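Local coordinates for protein toll-like receptor 13 (Mus musculus, PDB 4Z0C) that recognises single-stranded bacterial 23S rRNA through its leucine-rich-repeat ectodomain and signals through MYD88 and TRAF6 to switch on NF-kappa-B and inflammation, at residues Q664-M677 and S697-C709. Sequence-based numbering, arbitrary orientation.
Sequences QCTCDNLWFKNWSM and SQSLLIDFDDAMC
The F704 ring meets the backbone of C665-C667 obliquely, with CE1 3.2 Å from C665 O and CZ 3.5 Å from T666 C. At its edge, near the ring plane, lies L670 CD1. The F672 ring has S676 CB over one face and L701 CD2 at its edge. N674 ND2 donates to D706 OD2 at 3.3 Å, on the syn side but 26° out of the carboxylate plane; amide and carboxylate planes are 18° apart. K673 sends its chain across F704, CE 3.4 Å from F704 O. A bend at chi4 (-76°) turns NZ toward D706 OD2; the salt bridge is long, 3.9 Å. M677 SD packs on I702 CG1. L670 CD2 rests against C709 SG. That sulfur closes a disulfide with C667 SG, tying the last residue of this chain to the 3-10 turn that leads into the helix. C665 SG lies 3.5 Å from L701 CA and forms a disulfide with C692. These two disulfides are characteristic of the LRRCT cap, which closes the C-terminal end of the leucine-rich-repeat solenoid. Helix 670-678 follows the last strand, 655-657, and the N669 side chain hydrogen-bonds to the backbone of K640 and I642, between strands 631-633 and 655-657.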
loop_
_atom_site.group_PDB
_atom_site.type_symbol
_atom_site.label_atom_id
_atom_site.label_comp_id
_atom_site.label_asym_id
_atom_site.label_seq_id
_atom_site.Cartn_x
_atom_site.Cartn_y
_atom_site.Cartn_z
ATOM N N GLN A 664 -18.875 27.698 -16.412
ATOM C CA GLN A 664 -19.096 29.118 -16.214
ATOM C C GLN A 664 -20.426 29.576 -16.800
ATOM O O GLN A 664 -20.814 29.152 -17.893
ATOM C CB GLN A 664 -17.948 29.918 -16.802
ATOM C CG GLN A 664 -16.613 29.231 -16.680
ATOM C CD GLN A 664 -15.495 30.219 -16.464
ATOM O OE1 GLN A 664 -15.374 30.802 -15.384
ATOM N NE2 GLN A 664 -14.688 30.443 -17.497
ATOM N N CYS A 665 -21.133 30.423 -16.056
ATOM C CA CYS A 665 -22.352 31.031 -16.564
ATOM C C CYS A 665 -22.018 32.210 -17.478
ATOM O O CYS A 665 -22.205 33.370 -17.117
ATOM C CB CYS A 665 -23.250 31.478 -15.413
ATOM S SG CYS A 665 -23.894 30.105 -14.430
ATOM N N THR A 666 -21.516 31.887 -18.665
ATOM C CA THR A 666 -21.223 32.869 -19.687
ATOM C C THR A 666 -21.744 32.290 -20.987
ATOM O O THR A 666 -22.207 31.143 -21.023
ATOM C CB THR A 666 -19.703 33.121 -19.862
ATOM O OG1 THR A 666 -19.109 32.001 -20.534
ATOM C CG2 THR A 666 -19.008 33.330 -18.520
ATOM N N CYS A 667 -21.605 33.065 -22.057
ATOM C CA CYS A 667 -22.076 32.685 -23.380
ATOM C C CYS A 667 -21.281 31.529 -23.981
ATOM O O CYS A 667 -21.734 30.903 -24.938
ATOM C CB CYS A 667 -22.030 33.893 -24.334
ATOM S SG CYS A 667 -23.274 35.170 -23.998
ATOM N N ASP A 668 -20.092 31.253 -23.446
ATOM C CA ASP A 668 -19.303 30.125 -23.937
ATOM C C ASP A 668 -20.058 28.815 -23.733
ATOM O O ASP A 668 -19.866 27.857 -24.476
ATOM C CB ASP A 668 -17.949 30.062 -23.243
ATOM C CG ASP A 668 -17.036 31.197 -23.656
ATOM O OD1 ASP A 668 -17.487 32.357 -23.619
ATOM O OD2 ASP A 668 -15.874 30.931 -24.027
ATOM N N ASN A 669 -20.931 28.791 -22.731
ATOM C CA ASN A 669 -21.708 27.602 -22.409
ATOM C C ASN A 669 -23.149 27.666 -22.860
ATOM O O ASN A 669 -23.955 26.803 -22.479
ATOM C CB ASN A 669 -21.655 27.330 -20.899
ATOM C CG ASN A 669 -20.332 26.772 -20.471
ATOM O OD1 ASN A 669 -19.784 25.902 -21.142
ATOM N ND2 ASN A 669 -19.782 27.297 -19.379
ATOM N N LEU A 670 -23.476 28.687 -23.656
ATOM C CA LEU A 670 -24.856 28.897 -24.090
ATOM C C LEU A 670 -25.383 27.709 -24.886
ATOM O O LEU A 670 -26.463 27.233 -24.606
ATOM C CB LEU A 670 -25.024 30.201 -24.880
ATOM C CG LEU A 670 -26.459 30.437 -25.369
ATOM C CD1 LEU A 670 -27.391 30.508 -24.173
ATOM C CD2 LEU A 670 -26.576 31.699 -26.211
ATOM N N TRP A 671 -24.618 27.205 -25.853
ATOM C CA TRP A 671 -25.088 26.021 -26.571
ATOM C C TRP A 671 -25.336 24.825 -25.627
ATOM O O TRP A 671 -26.371 24.149 -25.721
ATOM C CB TRP A 671 -24.128 25.593 -27.693
ATOM C CG TRP A 671 -24.616 24.290 -28.295
ATOM C CD1 TRP A 671 -25.576 24.138 -29.264
ATOM C CD2 TRP A 671 -24.215 22.959 -27.919
ATOM N NE1 TRP A 671 -25.781 22.800 -29.527
ATOM C CE2 TRP A 671 -24.959 22.057 -28.715
ATOM C CE3 TRP A 671 -23.293 22.446 -27.001
ATOM C CZ2 TRP A 671 -24.804 20.668 -28.616
ATOM C CZ3 TRP A 671 -23.143 21.062 -26.905
ATOM C CH2 TRP A 671 -23.888 20.193 -27.711
ATOM N N PHE A 672 -24.395 24.583 -24.713
ATOM C CA PHE A 672 -24.490 23.442 -23.806
ATOM C C PHE A 672 -25.728 23.521 -22.905
ATOM O O PHE A 672 -26.475 22.561 -22.803
ATOM C CB PHE A 672 -23.214 23.278 -22.955
ATOM C CG PHE A 672 -23.303 22.154 -21.939
ATOM C CD1 PHE A 672 -23.207 20.827 -22.347
ATOM C CD2 PHE A 672 -23.526 22.425 -20.591
ATOM C CE1 PHE A 672 -23.288 19.796 -21.424
ATOM C CE2 PHE A 672 -23.621 21.404 -19.665
ATOM C CZ PHE A 672 -23.502 20.087 -20.083
ATOM N N LYS A 673 -25.944 24.679 -22.285
ATOM C CA LYS A 673 -27.066 24.900 -21.382
ATOM C C LYS A 673 -28.421 24.598 -22.030
ATOM O O LYS A 673 -29.272 23.941 -21.425
ATOM C CB LYS A 673 -27.033 26.335 -20.856
ATOM C CG LYS A 673 -28.356 26.847 -20.317
ATOM C CD LYS A 673 -28.330 28.371 -20.246
ATOM C CE LYS A 673 -29.692 28.965 -19.898
ATOM N NZ LYS A 673 -30.633 28.949 -21.061
ATOM N N ASN A 674 -28.618 25.079 -23.254
ATOM C CA ASN A 674 -29.864 24.813 -23.977
ATOM C C ASN A 674 -30.012 23.365 -24.437
ATOM O O ASN A 674 -31.088 22.777 -24.311
ATOM C CB ASN A 674 -30.010 25.771 -25.162
ATOM C CG ASN A 674 -30.347 27.175 -24.720
ATOM O OD1 ASN A 674 -31.110 27.367 -23.775
ATOM N ND2 ASN A 674 -29.722 28.160 -25.347
ATOM N N TRP A 675 -28.922 22.797 -24.954
ATOM C CA TRP A 675 -28.930 21.434 -25.471
ATOM C C TRP A 675 -29.083 20.424 -24.329
ATOM O O TRP A 675 -29.811 19.434 -24.459
ATOM C CB TRP A 675 -27.657 21.138 -26.273
ATOM C CG TRP A 675 -27.506 19.680 -26.619
ATOM C CD1 TRP A 675 -28.046 19.035 -27.694
ATOM C CD2 TRP A 675 -26.790 18.681 -25.871
ATOM N NE1 TRP A 675 -27.705 17.700 -27.667
ATOM C CE2 TRP A 675 -26.929 17.460 -26.565
ATOM C CE3 TRP A 675 -26.041 18.704 -24.693
ATOM C CZ2 TRP A 675 -26.354 16.271 -26.112
ATOM C CZ3 TRP A 675 -25.463 17.515 -24.243
ATOM C CH2 TRP A 675 -25.621 16.320 -24.953
ATOM N N SER A 676 -28.403 20.679 -23.214
ATOM C CA SER A 676 -28.411 19.738 -22.087
ATOM C C SER A 676 -29.789 19.638 -21.457
ATOM O O SER A 676 -30.175 18.571 -20.997
ATOM C CB SER A 676 -27.403 20.128 -21.019
ATOM O OG SER A 676 -27.821 21.307 -20.365
ATOM N N MET A 677 -30.512 20.759 -21.420
ATOM C CA MET A 677 -31.873 20.793 -20.875
ATOM C C MET A 677 -32.859 20.170 -21.844
ATOM O O MET A 677 -33.851 19.576 -21.426
ATOM C CB MET A 677 -32.314 22.221 -20.539
ATOM C CG MET A 677 -31.452 22.911 -19.483
ATOM S SD MET A 677 -31.917 24.621 -19.108
ATOM C CE MET A 677 -33.560 24.324 -18.446
ATOM N N SER A 697 -22.579 33.173 -5.706
ATOM C CA SER A 697 -23.447 32.008 -5.879
ATOM C C SER A 697 -24.907 32.410 -6.007
ATOM O O SER A 697 -25.236 33.366 -6.716
ATOM C CB SER A 697 -23.282 31.005 -4.729
ATOM O OG SER A 697 -22.006 30.393 -4.739
ATOM N N GLN A 698 -25.765 31.677 -5.297
ATOM C CA GLN A 698 -27.207 31.930 -5.277
ATOM C C GLN A 698 -27.777 32.004 -6.687
ATOM O O GLN A 698 -28.769 32.690 -6.937
ATOM C CB GLN A 698 -27.530 33.194 -4.478
ATOM C CG GLN A 698 -26.998 33.166 -3.053
ATOM C CD GLN A 698 -27.496 31.959 -2.279
ATOM O OE1 GLN A 698 -26.802 30.950 -2.161
ATOM N NE2 GLN A 698 -28.709 32.057 -1.751
ATOM N N SER A 699 -27.140 31.281 -7.599
ATOM C CA SER A 699 -27.491 31.342 -9.005
ATOM C C SER A 699 -27.069 30.061 -9.724
ATOM O O SER A 699 -26.051 29.454 -9.393
ATOM C CB SER A 699 -26.851 32.586 -9.634
ATOM O OG SER A 699 -26.512 32.358 -10.983
ATOM N N LEU A 700 -27.856 29.666 -10.721
ATOM C CA LEU A 700 -27.691 28.384 -11.399
ATOM C C LEU A 700 -27.393 28.539 -12.877
ATOM O O LEU A 700 -27.921 29.446 -13.530
ATOM C CB LEU A 700 -28.968 27.556 -11.267
ATOM C CG LEU A 700 -29.510 27.248 -9.875
ATOM C CD1 LEU A 700 -30.911 26.657 -9.986
ATOM C CD2 LEU A 700 -28.574 26.303 -9.172
ATOM N N LEU A 701 -26.579 27.630 -13.412
ATOM C CA LEU A 701 -26.314 27.583 -14.855
ATOM C C LEU A 701 -27.618 27.527 -15.630
ATOM O O LEU A 701 -27.748 28.061 -16.730
ATOM C CB LEU A 701 -25.503 26.333 -15.205
ATOM C CG LEU A 701 -25.235 26.129 -16.697
ATOM C CD1 LEU A 701 -24.319 27.233 -17.212
ATOM C CD2 LEU A 701 -24.657 24.744 -16.975
ATOM N N ILE A 702 -28.590 26.885 -15.001
ATOM C CA ILE A 702 -29.858 26.549 -15.607
ATOM C C ILE A 702 -30.692 27.814 -15.863
ATOM O O ILE A 702 -31.557 27.840 -16.749
ATOM C CB ILE A 702 -30.581 25.492 -14.722
ATOM C CG1 ILE A 702 -31.434 24.556 -15.548
ATOM C CG2 ILE A 702 -31.325 26.119 -13.521
ATOM C CD1 ILE A 702 -32.612 24.063 -14.768
ATOM N N ASP A 703 -30.420 28.853 -15.071
ATOM C CA ASP A 703 -31.137 30.120 -15.148
ATOM C C ASP A 703 -30.214 31.207 -15.645
ATOM O O ASP A 703 -30.016 32.213 -14.964
ATOM C CB ASP A 703 -31.632 30.520 -13.766
ATOM C CG ASP A 703 -32.535 29.472 -13.152
ATOM O OD1 ASP A 703 -33.356 28.893 -13.902
ATOM O OD2 ASP A 703 -32.413 29.209 -11.930
ATOM N N PHE A 704 -29.694 31.038 -16.853
ATOM C CA PHE A 704 -28.697 31.966 -17.362
ATOM C C PHE A 704 -29.349 32.852 -18.403
ATOM O O PHE A 704 -29.949 32.361 -19.370
ATOM C CB PHE A 704 -27.488 31.224 -17.936
ATOM C CG PHE A 704 -26.569 32.098 -18.726
ATOM C CD1 PHE A 704 -25.690 32.952 -18.081
ATOM C CD2 PHE A 704 -26.584 32.075 -20.112
ATOM C CE1 PHE A 704 -24.847 33.766 -18.803
ATOM C CE2 PHE A 704 -25.741 32.888 -20.844
ATOM C CZ PHE A 704 -24.870 33.734 -20.189
ATOM N N ASP A 705 -29.261 34.159 -18.169
ATOM C CA ASP A 705 -29.857 35.139 -19.071
ATOM C C ASP A 705 -29.357 34.978 -20.506
ATOM O O ASP A 705 -28.275 35.453 -20.873
ATOM C CB ASP A 705 -29.610 36.557 -18.566
ATOM C CG ASP A 705 -30.611 37.552 -19.120
ATOM O OD1 ASP A 705 -31.619 37.114 -19.718
ATOM O OD2 ASP A 705 -30.382 38.769 -18.962
ATOM N N ASP A 706 -30.175 34.297 -21.301
ATOM C CA ASP A 706 -29.860 33.927 -22.675
ATOM C C ASP A 706 -29.681 35.186 -23.545
ATOM O O ASP A 706 -28.965 35.189 -24.551
ATOM C CB ASP A 706 -30.992 33.036 -23.197
ATOM C CG ASP A 706 -30.573 32.154 -24.351
ATOM O OD1 ASP A 706 -29.795 32.611 -25.214
ATOM O OD2 ASP A 706 -31.034 30.991 -24.387
ATOM N N ALA A 707 -30.335 36.261 -23.116
ATOM C CA ALA A 707 -30.423 37.514 -23.861
ATOM C C ALA A 707 -29.089 38.242 -24.096
ATOM O O ALA A 707 -28.960 39.027 -25.033
ATOM C CB ALA A 707 -31.436 38.444 -23.196
ATOM N N MET A 708 -28.101 37.983 -23.246
ATOM C CA MET A 708 -26.867 38.776 -23.234
ATOM C C MET A 708 -25.871 38.505 -24.369
ATOM O O MET A 708 -24.858 39.190 -24.481
ATOM C CB MET A 708 -26.160 38.603 -21.882
ATOM C CG MET A 708 -27.020 38.958 -20.670
ATOM S SD MET A 708 -27.585 40.677 -20.674
ATOM C CE MET A 708 -29.276 40.525 -21.266
ATOM N N CYS A 709 -26.157 37.514 -25.203
ATOM C CA CYS A 709 -25.208 37.072 -26.218
ATOM C C CYS A 709 -25.532 37.657 -27.588
ATOM O O CYS A 709 -25.892 36.925 -28.513
ATOM C CB CYS A 709 -25.203 35.544 -26.293
ATOM S SG CYS A 709 -25.143 34.714 -24.670
#